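Local coordinates for protein ORF48 (Lactococcus phage TP901-1, PDB 3UH8) that is a phage baseplate component whose N-terminal immunoglobulin-like domain probably helps build the host-adhesion baseplate, at residues I6-T11 against I32-V37; N15-V20 against R115-I120; F51-A56 against S99-E104. All blocks are in the same frame, centred on the assembly; numbering follows the deposited sequence. Where two conformers were deposited one is given.

All three contacts belong to one immunoglobulin-like all-beta domain and reach the same curled mixed sheet. Interaction 1 joins two parallel strands through a run of backbone bonds, with an apolar face inside and a more polar face outside. Interaction 2 lies on strand 112-122, whose Phe-117 packs against Ile-6 and Leu-8 of interaction 1; Ser-9 and Arg-115 probably link the two by a backbone bond. Here loop 15-20 closes over the strand with three apolar touches, one direct backbone bond and a water. Interaction 3, across the domain centre from interaction 2, is the most buried. It also uses a charged side chain, an arginine laid against a phenylalanine ring on one face of an antiparallel strand pair.

Interaction 1: residues I6-T11 against I32-V37; sequences ITLSTT and IVAQIV
Ile-6 and Leu-8 take up the backbone of 32-37 in the alternating pattern of a parallel strand pair. Ile-6 N gives its hydrogen to Val-33 O at 3.0 Å, and Ile-6 O receives Gln-35 N at 2.9 Å. Two residues on, Leu-8 N reaches Gln-35 O at 2.7 Å while Val-37 N binds Leu-8 O at the same length. The run ends just past the strand, where Thr-10 N still finds Val-37 O, although that bond is bent to 137° at the hydrogen. Between these bonds, CA-H groups of Thr-7, Ala-34, Ile-36 and Ser-9 lean on the same carbonyl oxygens.

The side chains divide by face. On the inner one, Leu-8 reaches across with a single methyl, CD1, which rests 4.0 Å from Ala-34 CB. Ile-6 has its CG1 between the backbone N and the carbonyl carbon (chi1 56°), which brings Ile-6 CG1 to 4.1 Å from Ile-32 CG2. On the outer face Thr-7 and Gln-35 run alongside each other in the same direction. Thr-7 CG2, set opposite the backbone N (OG1 torsion -47°), packs 3.8 Å from Gln-35 CG and also meets Val-37 CG2. The other methyl of Val-37, CG1, covers Ser-9 CB at 3.9 Å, and Gln-35 then bends at chi2 and carries its amide away from the partner strand.

Further out, Phe-117 of strand 112-122 covers both Ile-6 and Leu-8, and Leu-79 backs Ala-34 and Ile-36. The turn after the strand is fixed by its own hydroxyls: Ser-9 OG is hydrogen-bonded to Glu-12 N and Thr-10 OG1 to Glu-38 OE1.

Main-chain bonds therefore set the alignment, while side chains sort themselves into a hydrocarbon inner face and a mixed outer face where methyl and methylene groups pack and the Gln-35 amide leads away.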
ATOM      1  N   ILE A   6       5.719   5.988   5.022  1.00 26.22           N
ATOM      2  CA  ILE A   6       4.470   6.722   5.260  1.00 26.17           C
ATOM      3  C   ILE A   6       3.602   6.003   6.303  1.00 30.98           C
ATOM      4  O   ILE A   6       3.705   4.785   6.459  1.00 30.21           O
ATOM      5  CB  ILE A   6       3.664   7.014   3.954  1.00 29.04           C
ATOM      6  CG1 ILE A   6       3.331   5.726   3.159  1.00 29.38           C
ATOM      7  CG2 ILE A   6       4.331   8.094   3.085  1.00 29.42           C
ATOM      8  CD1 ILE A   6       2.160   5.859   2.214  1.00 36.46           C
ATOM      9  N   THR A   7       2.741   6.761   7.001  1.00 28.41           N
ATOM     10  CA  THR A   7       1.810   6.230   7.997  1.00 28.57           C
ATOM     11  C   THR A   7       0.396   6.320   7.409  1.00 33.31           C
ATOM     12  O   THR A   7      -0.061   7.417   7.082  1.00 32.65           O
ATOM     13  CB  THR A   7       1.953   6.980   9.336  1.00 37.64           C
ATOM     14  OG1 THR A   7       3.335   7.083   9.681  1.00 38.32           O
ATOM     15  CG2 THR A   7       1.187   6.309  10.466  1.00 35.79           C
ATOM     16  N   LEU A   8      -0.281   5.169   7.259  1.00 30.42           N
ATOM     17  CA  LEU A   8      -1.626   5.121   6.687  1.00 30.61           C
ATOM     18  C   LEU A   8      -2.699   4.764   7.698  1.00 35.36           C
ATOM     19  O   LEU A   8      -2.537   3.816   8.467  1.00 34.68           O
ATOM     20  CB  LEU A   8      -1.687   4.186   5.466  1.00 30.70           C
ATOM     21  CG  LEU A   8      -0.805   4.578   4.281  1.00 35.45           C
ATOM     22  CD1 LEU A   8      -0.700   3.457   3.293  1.00 35.38           C
ATOM     23  CD2 LEU A   8      -1.302   5.848   3.606  1.00 37.46           C
ATOM     24  N   SER A   9      -3.807   5.522   7.676  1.00 32.71           N
ATOM     25  CA  SER A   9      -4.943   5.353   8.574  1.00 33.01           C
ATOM     26  C   SER A   9      -6.135   4.644   7.922  1.00 37.81           C
ATOM     27  O   SER A   9      -6.334   4.739   6.708  1.00 36.95           O
ATOM     28  CB  SER A   9      -5.374   6.698   9.149  1.00 36.56           C
ATOM     29  OG  SER A   9      -6.444   6.552  10.066  1.00 45.39           O
ATOM     30  N   THR A  10      -6.929   3.943   8.750  1.00 35.35           N
ATOM     31  CA  THR A  10      -8.142   3.230   8.332  1.00 35.72           C
ATOM     32  C   THR A  10      -9.381   4.057   8.685  1.00 40.58           C
ATOM     33  O   THR A  10     -10.433   3.906   8.060  1.00 39.99           O
ATOM     34  CB  THR A  10      -8.204   1.831   8.964  1.00 43.92           C
ATOM     35  OG1 THR A  10      -8.297   1.955  10.384  1.00 43.98           O
ATOM     36  CG2 THR A  10      -7.016   0.958   8.587  1.00 42.80           C
ATOM     37  N   THR A  11      -9.240   4.918   9.699  1.00 38.48           N
ATOM     38  CA  THR A  11     -10.277   5.817  10.194  1.00 38.79           C
ATOM     39  C   THR A  11     -10.174   7.196   9.537  1.00 44.39           C
ATOM     40  O   THR A  11     -11.174   7.721   9.050  1.00 44.26           O
ATOM     41  CB  THR A  11     -10.170   5.953  11.732  1.00 44.64           C
ATOM     42  OG1 THR A  11      -8.874   6.456  12.057  1.00 43.12           O
ATOM     43  CG2 THR A  11     -10.416   4.649  12.477  1.00 43.19           C
ATOM     44  N   ILE A  32       7.491   0.886  -0.871  1.00 20.79           N
ATOM     45  CA  ILE A  32       6.693   1.749   0.005  0.80 20.34           C
ATOM     46  C   ILE A  32       6.576   1.049   1.369  1.00 23.74           C
ATOM     47  O   ILE A  32       5.974  -0.025   1.456  1.00 23.00           O
ATOM     48  CB  ILE A  32       5.301   2.117  -0.602  0.80 23.24           C
ATOM     49  CG1 ILE A  32       5.450   2.969  -1.890  0.80 23.32           C
ATOM     50  CG2 ILE A  32       4.410   2.836   0.439  0.80 24.17           C
ATOM     51  CD1 ILE A  32       4.147   3.152  -2.737  0.80 27.35           C
ATOM     52  N   VAL A  33       7.186   1.632   2.403  1.00 20.52           N
ATOM     53  CA  VAL A  33       7.152   1.102   3.763  1.00 20.71           C
ATOM     54  C   VAL A  33       5.994   1.827   4.448  1.00 24.51           C
ATOM     55  O   VAL A  33       6.005   3.054   4.533  1.00 24.03           O
ATOM     56  CB  VAL A  33       8.507   1.259   4.511  1.00 24.65           C
ATOM     57  CG1 VAL A  33       8.456   0.598   5.887  1.00 24.48           C
ATOM     58  CG2 VAL A  33       9.660   0.683   3.689  1.00 24.42           C
ATOM     59  N   ALA A  34       4.958   1.083   4.848  1.00 21.42           N
ATOM     60  CA  ALA A  34       3.783   1.708   5.450  1.00 21.62           C
ATOM     61  C   ALA A  34       3.469   1.268   6.872  1.00 26.79           C
ATOM     62  O   ALA A  34       3.472   0.073   7.167  1.00 25.74           O
ATOM     63  CB  ALA A  34       2.566   1.528   4.553  1.00 22.22           C
ATOM     64  N   GLN A  35       3.187   2.250   7.749  1.00 25.10           N
ATOM     65  CA  GLN A  35       2.774   2.027   9.136  1.00 25.57           C
ATOM     66  C   GLN A  35       1.237   2.107   9.151  1.00 30.69           C
ATOM     67  O   GLN A  35       0.679   3.162   8.848  1.00 30.19           O
ATOM     68  CB  GLN A  35       3.413   3.076  10.079  1.00 26.96           C
ATOM     69  CG  GLN A  35       2.821   3.080  11.488  1.00 41.35           C
ATOM     70  CD  GLN A  35       3.665   2.332  12.478  1.00 60.36           C
ATOM     71  OE1 GLN A  35       4.677   2.842  12.970  1.00 56.22           O
ATOM     72  NE2 GLN A  35       3.247   1.124  12.826  1.00 49.61           N
ATOM     73  N   ILE A  36       0.556   0.979   9.406  1.00 28.16           N
ATOM     74  CA  ILE A  36      -0.900   0.924   9.464  1.00 28.33           C
ATOM     75  C   ILE A  36      -1.357   1.475  10.817  1.00 34.09           C
ATOM     76  O   ILE A  36      -0.807   1.137  11.867  1.00 33.80           O
ATOM     77  CB  ILE A  36      -1.466  -0.472   9.112  1.00 31.24           C
ATOM     78  CG1 ILE A  36      -0.808  -1.060   7.831  1.00 31.39           C
ATOM     79  CG2 ILE A  36      -2.979  -0.460   8.983  1.00 31.70           C
ATOM     80  CD1 ILE A  36      -0.776  -0.154   6.495  1.00 36.50           C
ATOM     81  N   VAL A  37      -2.309   2.391  10.743  1.00 31.96           N
ATOM     82  CA  VAL A  37      -2.826   3.110  11.891  1.00 32.35           C
ATOM     83  C   VAL A  37      -4.354   3.084  11.950  1.00 38.07           C
ATOM     84  O   VAL A  37      -5.027   3.125  10.920  1.00 37.69           O
ATOM     85  CB  VAL A  37      -2.171   4.523  11.950  1.00 36.12           C
ATOM     86  CG1 VAL A  37      -3.180   5.649  12.138  1.00 35.89           C
ATOM     87  CG2 VAL A  37      -1.080   4.579  13.015  1.00 35.92           C
TER

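Interaction 2: residues N15-V20 against R115-I120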
ATOM      1  N   ASN A  15      -4.466  12.167   3.144  1.00 41.94           N
ATOM      2  CA  ASN A  15      -3.989  13.300   2.330  1.00 41.47           C
ATOM      3  C   ASN A  15      -2.822  14.112   2.944  1.00 44.25           C
ATOM      4  O   ASN A  15      -2.231  14.939   2.244  1.00 43.83           O
ATOM      5  CB  ASN A  15      -5.161  14.231   1.993  1.00 42.77           C
ATOM      6  CG  ASN A  15      -5.845  14.824   3.202  1.00 68.60           C
ATOM      7  OD1 ASN A  15      -6.314  14.112   4.091  1.00 62.84           O
ATOM      8  ND2 ASN A  15      -5.902  16.145   3.272  1.00 61.47           N
ATOM      9  N   ASN A  16      -2.506  13.898   4.235  1.00 40.22           N
ATOM     10  CA  ASN A  16      -1.449  14.630   4.943  1.00 39.63           C
ATOM     11  C   ASN A  16      -0.091  13.912   4.983  1.00 42.21           C
ATOM     12  O   ASN A  16       0.894  14.500   5.439  1.00 41.93           O
ATOM     13  CB  ASN A  16      -1.915  14.995   6.353  1.00 41.51           C
ATOM     14  N   ILE A  17      -0.035  12.662   4.480  1.00 37.64           N
ATOM     15  CA  ILE A  17       1.160  11.800   4.433  1.00 36.72           C
ATOM     16  C   ILE A  17       2.326  12.427   3.653  1.00 39.58           C
ATOM     17  O   ILE A  17       2.114  13.363   2.876  1.00 39.05           O
ATOM     18  CB  ILE A  17       0.812  10.379   3.881  1.00 39.69           C
ATOM     19  CG1 ILE A  17       0.419  10.420   2.376  1.00 39.92           C
ATOM     20  CG2 ILE A  17      -0.254   9.693   4.742  1.00 40.36           C
ATOM     21  CD1 ILE A  17       0.509   9.124   1.616  1.00 46.20           C
ATOM     22  N   GLY A  18       3.528  11.881   3.852  1.00 35.63           N
ATOM     23  CA  GLY A  18       4.732  12.297   3.138  1.00 34.93           C
ATOM     24  C   GLY A  18       4.597  11.999   1.658  1.00 37.79           C
ATOM     25  O   GLY A  18       3.935  11.027   1.282  1.00 37.44           O
ATOM     26  N   ILE A  19       5.172  12.859   0.808  1.00 33.27           N
ATOM     27  CA  ILE A  19       5.059  12.702  -0.643  1.00 32.55           C
ATOM     28  C   ILE A  19       6.000  11.632  -1.204  1.00 35.03           C
ATOM     29  O   ILE A  19       7.217  11.823  -1.229  1.00 34.33           O
ATOM     30  CB  ILE A  19       5.082  14.062  -1.404  1.00 35.67           C
ATOM     31  CG1 ILE A  19       3.963  14.998  -0.868  1.00 36.22           C
ATOM     32  CG2 ILE A  19       4.946  13.846  -2.922  1.00 36.15           C
ATOM     33  CD1 ILE A  19       4.004  16.452  -1.329  1.00 43.66           C
ATOM     34  N   VAL A  20       5.416  10.499  -1.640  1.00 30.93           N
ATOM     35  CA  VAL A  20       6.137   9.369  -2.229  1.00 30.38           C
ATOM     36  C   VAL A  20       6.373   9.668  -3.707  1.00 33.19           C
ATOM     37  O   VAL A  20       5.411   9.810  -4.463  1.00 32.53           O
ATOM     38  CB  VAL A  20       5.401   8.014  -2.007  1.00 34.30           C
ATOM     39  CG1 VAL A  20       6.060   6.877  -2.790  1.00 33.99           C
ATOM     40  CG2 VAL A  20       5.326   7.665  -0.525  1.00 34.12           C
ATOM     41  N   ARG A 115      -7.582   3.764   4.058  1.00 33.53           N
ATOM     42  CA  ARG A 115      -8.236   4.747   3.216  1.00 33.02           C
ATOM     43  C   ARG A 115      -7.277   5.079   2.089  1.00 35.32           C
ATOM     44  O   ARG A 115      -6.076   4.825   2.231  1.00 35.10           O
ATOM     45  CB  ARG A 115      -8.625   5.964   4.041  1.00 34.02           C
ATOM     46  CG  ARG A 115      -9.826   5.628   4.918  1.00 46.21           C
ATOM     47  CD  ARG A 115     -10.178   6.708   5.912  1.00 58.72           C
ATOM     48  NE  ARG A 115     -10.241   8.028   5.288  1.00 70.51           N
ATOM     49  CZ  ARG A 115     -11.361   8.707   5.074  1.00 87.03           C
ATOM     50  NH1 ARG A 115     -12.531   8.209   5.455  1.00 75.44           N
ATOM     51  NH2 ARG A 115     -11.319   9.903   4.502  1.00 74.54           N
ATOM     52  N   THR A 116      -7.795   5.570   0.946  1.00 30.17           N
ATOM     53  CA  THR A 116      -6.948   5.882  -0.209  1.00 29.13           C
ATOM     54  C   THR A 116      -5.879   6.922   0.099  1.00 30.94           C
ATOM     55  O   THR A 116      -6.062   7.787   0.957  1.00 30.65           O
ATOM     56  CB  THR A 116      -7.754   6.262  -1.465  1.00 36.37           C
ATOM     57  OG1 THR A 116      -8.444   7.493  -1.254  1.00 36.02           O
ATOM     58  CG2 THR A 116      -8.701   5.169  -1.926  1.00 34.60           C
ATOM     59  N   PHE A 117      -4.749   6.798  -0.589  1.00 25.82           N
ATOM     60  CA  PHE A 117      -3.614   7.697  -0.501  1.00 24.73           C
ATOM     61  C   PHE A 117      -3.066   7.868  -1.903  1.00 28.06           C
ATOM     62  O   PHE A 117      -3.358   7.059  -2.792  1.00 27.39           O
ATOM     63  CB  PHE A 117      -2.539   7.145   0.454  1.00 26.20           C
ATOM     64  CG  PHE A 117      -1.764   5.945  -0.044  1.00 27.40           C
ATOM     65  CD1 PHE A 117      -2.256   4.659   0.132  1.00 30.08           C
ATOM     66  CD2 PHE A 117      -0.526   6.101  -0.657  1.00 29.21           C
ATOM     67  CE1 PHE A 117      -1.540   3.550  -0.331  1.00 30.87           C
ATOM     68  CE2 PHE A 117       0.189   4.992  -1.118  1.00 31.88           C
ATOM     69  CZ  PHE A 117      -0.321   3.724  -0.949  1.00 29.97           C
ATOM     70  N   HIS A 118      -2.253   8.900  -2.097  1.00 24.71           N
ATOM     71  CA  HIS A 118      -1.659   9.162  -3.391  1.00 24.35           C
ATOM     72  C   HIS A 118      -0.154   9.056  -3.364  1.00 27.96           C
ATOM     73  O   HIS A 118       0.473   9.332  -2.341  1.00 27.58           O
ATOM     74  CB  HIS A 118      -2.075  10.543  -3.902  1.00 25.11           C
ATOM     75  CG  HIS A 118      -3.517  10.642  -4.294  1.00 28.60           C
ATOM     76  ND1 HIS A 118      -4.490  10.984  -3.371  1.00 30.44           N
ATOM     77  CD2 HIS A 118      -4.099  10.486  -5.506  1.00 30.36           C
ATOM     78  CE1 HIS A 118      -5.630  11.004  -4.044  1.00 29.84           C
ATOM     79  NE2 HIS A 118      -5.443  10.714  -5.333  1.00 30.10           N
ATOM     80  N   TYR A 119       0.421   8.665  -4.506  1.00 24.44           N
ATOM     81  CA  TYR A 119       1.857   8.600  -4.740  1.00 24.13           C
ATOM     82  C   TYR A 119       2.137   9.088  -6.157  1.00 29.59           C
ATOM     83  O   TYR A 119       1.270   8.982  -7.029  1.00 29.50           O
ATOM     84  CB  TYR A 119       2.448   7.204  -4.446  1.00 24.55           C
ATOM     85  CG  TYR A 119       2.090   6.113  -5.432  1.00 24.89           C
ATOM     86  CD1 TYR A 119       2.915   5.822  -6.513  1.00 26.70           C
ATOM     87  CD2 TYR A 119       0.968   5.311  -5.234  1.00 25.09           C
ATOM     88  CE1 TYR A 119       2.610   4.793  -7.403  1.00 26.86           C
ATOM     89  CE2 TYR A 119       0.655   4.274  -6.115  1.00 25.59           C
ATOM     90  CZ  TYR A 119       1.482   4.018  -7.198  1.00 31.41           C
ATOM     91  OH  TYR A 119       1.173   3.017  -8.081  1.00 31.00           O
ATOM     92  N   ILE A 120       3.325   9.652  -6.381  1.00 27.29           N
ATOM     93  CA  ILE A 120       3.686  10.183  -7.693  1.00 27.58           C
ATOM     94  C   ILE A 120       4.759   9.370  -8.405  1.00 31.93           C
ATOM     95  O   ILE A 120       5.813   9.109  -7.830  1.00 31.43           O
ATOM     96  CB  ILE A 120       3.928  11.736  -7.694  1.00 30.98           C
ATOM     97  CG1 ILE A 120       4.867  12.206  -8.827  1.00 31.53           C
ATOM     98  CG2 ILE A 120       4.392  12.268  -6.339  1.00 31.86           C
ATOM     99  CD1 ILE A 120       4.368  13.372  -9.610  1.00 39.91           C
TER
HETATM  100  O   HOH W   1       2.659  10.263  -1.156  1.00 31.24           O
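Val-20 and Tyr-119 meet where this contact is tight: Val-20 CB lies 3.9 Å from Tyr-119 CB, and the tyrosine ring then runs off into the domain, where its hydroxyl is bonded to Ala-87 O. Right beside them Ile-120 N donates to Val-20 O at 2.8 Å, an almost straight bond of 171° that leads into the parallel pairing of strand 21-23 with strand 112-122. Ile-17 closes the other end of the apolar part. Its CG1 is turned in between the backbone N and carbonyl carbon (chi1 68°), which sends Ile-17 CD1 inward to 3.8 Å from Phe-117 CB, the two side chains crossing at about a right angle. Ile-6 of strand 2-9 lies against both Ile-17 and Val-20.

Between these two apolar touches the backbones stand apart, and a water fills in. It donates to His-118 O at 2.7 Å and to Gly-18 O at 2.9 Å, and accepts from Val-20 N at 2.8 Å. On the solvent side the side-chain contact thins to one methyl pair, Ile-19 CG2 against Ile-120 CG2 at 3.8 Å, while Gly-18 is exposed.

With two bonds given and one taken, the water does the work of direct peptide pairing: it lets an irregular loop follow the strand edge while the polar backbone atoms it links stay satisfied.

Interaction 3: residues F51-A56 against S99-E104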
ATOM      1  N   PHE A  51      -2.934  -6.459   0.861  1.00 26.92           N
ATOM      2  CA  PHE A  51      -2.995  -6.400  -0.595  1.00 26.46           C
ATOM      3  C   PHE A  51      -2.874  -4.973  -1.094  1.00 30.05           C
ATOM      4  O   PHE A  51      -3.527  -4.074  -0.562  1.00 29.65           O
ATOM      5  CB  PHE A  51      -4.299  -7.031  -1.109  1.00 28.11           C
ATOM      6  CG  PHE A  51      -4.277  -8.538  -1.176  1.00 29.54           C
ATOM      7  CD1 PHE A  51      -3.917  -9.192  -2.347  1.00 32.36           C
ATOM      8  CD2 PHE A  51      -4.616  -9.305  -0.071  1.00 31.72           C
ATOM      9  CE1 PHE A  51      -3.896 -10.588  -2.408  1.00 33.37           C
ATOM     10  CE2 PHE A  51      -4.609 -10.701  -0.138  1.00 34.42           C
ATOM     11  CZ  PHE A  51      -4.236 -11.333  -1.302  1.00 32.37           C
ATOM     12  N   PHE A  52      -2.031  -4.766  -2.113  1.00 26.50           N
ATOM     13  CA  PHE A  52      -1.851  -3.460  -2.734  1.00 26.16           C
ATOM     14  C   PHE A  52      -2.905  -3.329  -3.827  1.00 30.95           C
ATOM     15  O   PHE A  52      -2.867  -4.068  -4.813  1.00 30.21           O
ATOM     16  CB  PHE A  52      -0.424  -3.300  -3.297  1.00 27.65           C
ATOM     17  CG  PHE A  52      -0.212  -2.051  -4.123  1.00 28.95           C
ATOM     18  CD1 PHE A  52       0.011  -0.822  -3.513  1.00 31.58           C
ATOM     19  CD2 PHE A  52      -0.245  -2.102  -5.512  1.00 30.77           C
ATOM     20  CE1 PHE A  52       0.201   0.331  -4.278  1.00 32.45           C
ATOM     21  CE2 PHE A  52      -0.043  -0.949  -6.275  1.00 33.48           C
ATOM     22  CZ  PHE A  52       0.176   0.261  -5.654  1.00 31.59           C
ATOM     23  N   CYS A  53      -3.863  -2.414  -3.631  1.00 28.63           N
ATOM     24  CA  CYS A  53      -4.933  -2.185  -4.594  1.00 29.24           C
ATOM     25  C   CYS A  53      -4.742  -0.840  -5.285  1.00 34.34           C
ATOM     26  O   CYS A  53      -5.028   0.205  -4.699  1.00 33.75           O
ATOM     27  CB  CYS A  53      -6.305  -2.300  -3.931  1.00 29.66           C
ATOM     28  SG  CYS A  53      -6.608  -3.888  -3.112  1.00 33.64           S
ATOM     29  N   LEU A  54      -4.196  -0.872  -6.512  1.00 32.12           N
ATOM     30  CA  LEU A  54      -3.982   0.327  -7.318  1.00 32.54           C
ATOM     31  C   LEU A  54      -5.289   0.658  -8.007  1.00 38.30           C
ATOM     32  O   LEU A  54      -5.915  -0.224  -8.614  1.00 38.42           O
ATOM     33  CB  LEU A  54      -2.840   0.151  -8.343  1.00 32.46           C
ATOM     34  CG  LEU A  54      -2.645   1.279  -9.385  1.00 36.77           C
ATOM     35  CD1 LEU A  54      -2.071   2.553  -8.759  1.00 36.75           C
ATOM     36  CD2 LEU A  54      -1.781   0.818 -10.525  1.00 38.50           C
ATOM     37  N   MET A  55      -5.733   1.911  -7.944  1.00 36.08           N
ATOM     38  CA  MET A  55      -6.981   2.291  -8.553  1.00 36.42           C
ATOM     39  C   MET A  55      -6.863   2.748 -10.008  1.00 41.54           C
ATOM     40  O   MET A  55      -5.918   3.448 -10.370  1.00 40.55           O
ATOM     41  CB  MET A  55      -7.697   3.322  -7.690  1.00 38.84           C
ATOM     42  CG  MET A  55      -8.366   2.719  -6.473  1.00 42.54           C
ATOM     43  SD  MET A  55      -9.234   3.921  -5.457  1.00 46.85           S
ATOM     44  CE  MET A  55     -10.720   4.166  -6.430  1.00 43.58           C
ATOM     45  N   ALA A  56      -7.797   2.252 -10.817  1.00 39.95           N
ATOM     46  CA  ALA A  56      -7.886   2.626 -12.232  1.00 40.63           C
ATOM     47  C   ALA A  56      -8.480   4.024 -12.311  1.00 46.57           C
ATOM     48  O   ALA A  56      -9.487   4.325 -11.660  1.00 46.44           O
ATOM     49  CB  ALA A  56      -8.777   1.652 -12.983  1.00 41.40           C
ATOM     50  N   SER A  99      -5.691  -3.350   1.361  1.00 26.18           N
ATOM     51  CA  SER A  99      -6.799  -4.198   1.797  1.00 26.56           C
ATOM     52  C   SER A  99      -6.239  -5.418   2.533  1.00 31.88           C
ATOM     53  O   SER A  99      -5.312  -6.062   2.039  1.00 31.67           O
ATOM     54  CB  SER A  99      -7.639  -4.622   0.597  1.00 30.03           C
ATOM     55  OG  SER A  99      -8.595  -5.613   0.933  1.00 37.88           O
ATOM     56  N   PHE A 100      -6.790  -5.719   3.719  1.00 29.31           N
ATOM     57  CA  PHE A 100      -6.345  -6.827   4.568  1.00 29.36           C
ATOM     58  C   PHE A 100      -7.361  -7.947   4.500  1.00 35.39           C
ATOM     59  O   PHE A 100      -8.539  -7.737   4.800  1.00 35.11           O
ATOM     60  CB  PHE A 100      -6.075  -6.339   6.001  1.00 30.89           C
ATOM     61  CG  PHE A 100      -5.042  -5.233   6.057  1.00 32.20           C
ATOM     62  CD1 PHE A 100      -5.405  -3.907   5.843  1.00 34.89           C
ATOM     63  CD2 PHE A 100      -3.701  -5.522   6.277  1.00 34.00           C
ATOM     64  CE1 PHE A 100      -4.448  -2.892   5.863  1.00 35.63           C
ATOM     65  CE2 PHE A 100      -2.744  -4.502   6.306  1.00 36.72           C
ATOM     66  CZ  PHE A 100      -3.125  -3.196   6.086  1.00 34.89           C
ATOM     67  N   ARG A 101      -6.918  -9.121   4.010  1.00 33.66           N
ATOM     68  CA  ARG A 101      -7.798 -10.255   3.733  1.00 34.18           C
ATOM     69  C   ARG A 101      -7.395 -11.588   4.360  1.00 41.21           C
ATOM     70  O   ARG A 101      -6.220 -11.827   4.639  1.00 40.64           O
ATOM     71  CB  ARG A 101      -7.967 -10.427   2.203  1.00 32.92           C
ATOM     72  CG  ARG A 101      -8.068  -9.104   1.445  1.00 39.35           C
ATOM     73  CD  ARG A 101      -8.298  -9.223  -0.042  1.00 43.34           C
ATOM     74  NE  ARG A 101      -8.443  -7.890  -0.623  1.00 44.48           N
ATOM     75  CZ  ARG A 101      -8.560  -7.633  -1.922  1.00 53.13           C
ATOM     76  NH1 ARG A 101      -8.546  -8.625  -2.803  1.00 38.28           N
ATOM     77  NH2 ARG A 101      -8.687  -6.384  -2.349  1.00 37.85           N
ATOM     78  N   LYS A 102      -8.396 -12.472   4.550  1.00 40.31           N
ATOM     79  CA  LYS A 102      -8.220 -13.839   5.044  1.00 41.23           C
ATOM     80  C   LYS A 102      -8.932 -14.833   4.112  1.00 47.26           C
ATOM     81  O   LYS A 102      -9.961 -14.493   3.520  1.00 46.96           O
ATOM     82  CB  LYS A 102      -8.627 -13.969   6.529  1.00 44.19           C
ATOM     83  CG  LYS A 102      -9.950 -14.661   6.826  1.00 61.64           C
ATOM     84  CD  LYS A 102     -10.596 -14.059   8.053  1.00 73.75           C
ATOM     85  CE  LYS A 102     -10.913 -15.080   9.106  1.00 87.26           C
ATOM     86  NZ  LYS A 102     -11.751 -14.490  10.181  1.00 97.92           N
ATOM     87  N   GLN A 103      -8.384 -16.048   3.982  1.00 45.49           N
ATOM     88  CA  GLN A 103      -8.904 -17.085   3.104  1.00 46.18           C
ATOM     89  C   GLN A 103      -9.920 -18.010   3.721  1.00 52.08           C
ATOM     90  O   GLN A 103      -9.710 -18.569   4.802  1.00 51.63           O
ATOM     91  CB  GLN A 103      -7.770 -17.869   2.479  1.00 47.55           C
ATOM     92  CG  GLN A 103      -7.505 -17.432   1.073  1.00 61.46           C
ATOM     93  CD  GLN A 103      -6.725 -18.471   0.335  1.00 80.02           C
ATOM     94  OE1 GLN A 103      -5.716 -18.976   0.821  1.00 75.75           O
ATOM     95  NE2 GLN A 103      -7.190 -18.841  -0.845  1.00 71.98           N
ATOM     96  N   GLU A 104     -11.044 -18.155   3.006  1.00 50.36           N
ATOM     97  CA  GLU A 104     -12.188 -18.967   3.415  1.00 50.97           C
ATOM     98  C   GLU A 104     -13.090 -19.210   2.197  1.00 55.78           C
ATOM     99  O   GLU A 104     -13.617 -18.268   1.609  1.00 55.50           O
ATOM    100  CB  GLU A 104     -12.932 -18.182   4.494  1.00 52.54           C
ATOM    101  CG  GLU A 104     -13.838 -18.955   5.412  1.00 65.28           C
ATOM    102  CD  GLU A 104     -14.304 -18.034   6.502  1.00 92.58           C
ATOM    103  OE1 GLU A 104     -15.194 -17.195   6.217  1.00 90.71           O
ATOM    104  OE2 GLU A 104     -13.667 -18.059   7.583  1.00 88.98           O
TER
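Phe-51 and Ser-99 form one hydrogen-bonded antiparallel pair in the immunoglobulin-like fold, joining strand 49-54 to strand 92-103. Phe-51 N donates to Ser-99 O at 2.7 Å, and Ser-99 N returns a bond to Phe-51 O at 3.0 Å. The pairing runs on toward Cys-53 and Tyr-97, and Arg-101 folds back over the face that carries Phe-51, Cys-53 and Ser-99.

That side chain is best followed outward. Arg-101 CB lies 4.1 Å from Phe-51 CE2. Arg-101 CG comes closer, 3.8 Å from Phe-51 CD2, and Arg-101 CD closer again, 3.7 Å from Phe-51 CD2. The first torsion sets the direction, with Arg-101 CG beside the backbone N (chi1 -39°), and the straight run from CG to NE gives the reach, so that the arginine crosses the phenylalanine at about a right angle. Arg-101 NE donates to Ser-99 OG at 2.8 Å in a nearly straight bond of 172°, with the oxygen lying in the guanidinium plane. This bond holds the head group flat, its plane only 22° from that of the ring. Arg-101 CZ sits 4.9 Å from the Phe-51 ring centroid, an off-centre cation-pi contact rather than one over the middle.

Neighbours hold both partners in place. Glu-110 is hydrogen-bonded to Ser-99 OG, so this hydroxyl serves two side chains, and Trp-108 meets the Phe-51 ring edge-to-face. Glu-66, on strand 65-73, takes NH2 of Arg-101 in a salt bridge, which probably offsets the arginine's charge in this largely buried place.

Cys-53 marks the far end of the reach: its CB is directed at the partner strand, and the sulfur touches both Ser-99 CB and the arginine tip, with Cys-53 SG 3.3 Å from Arg-101 NH2.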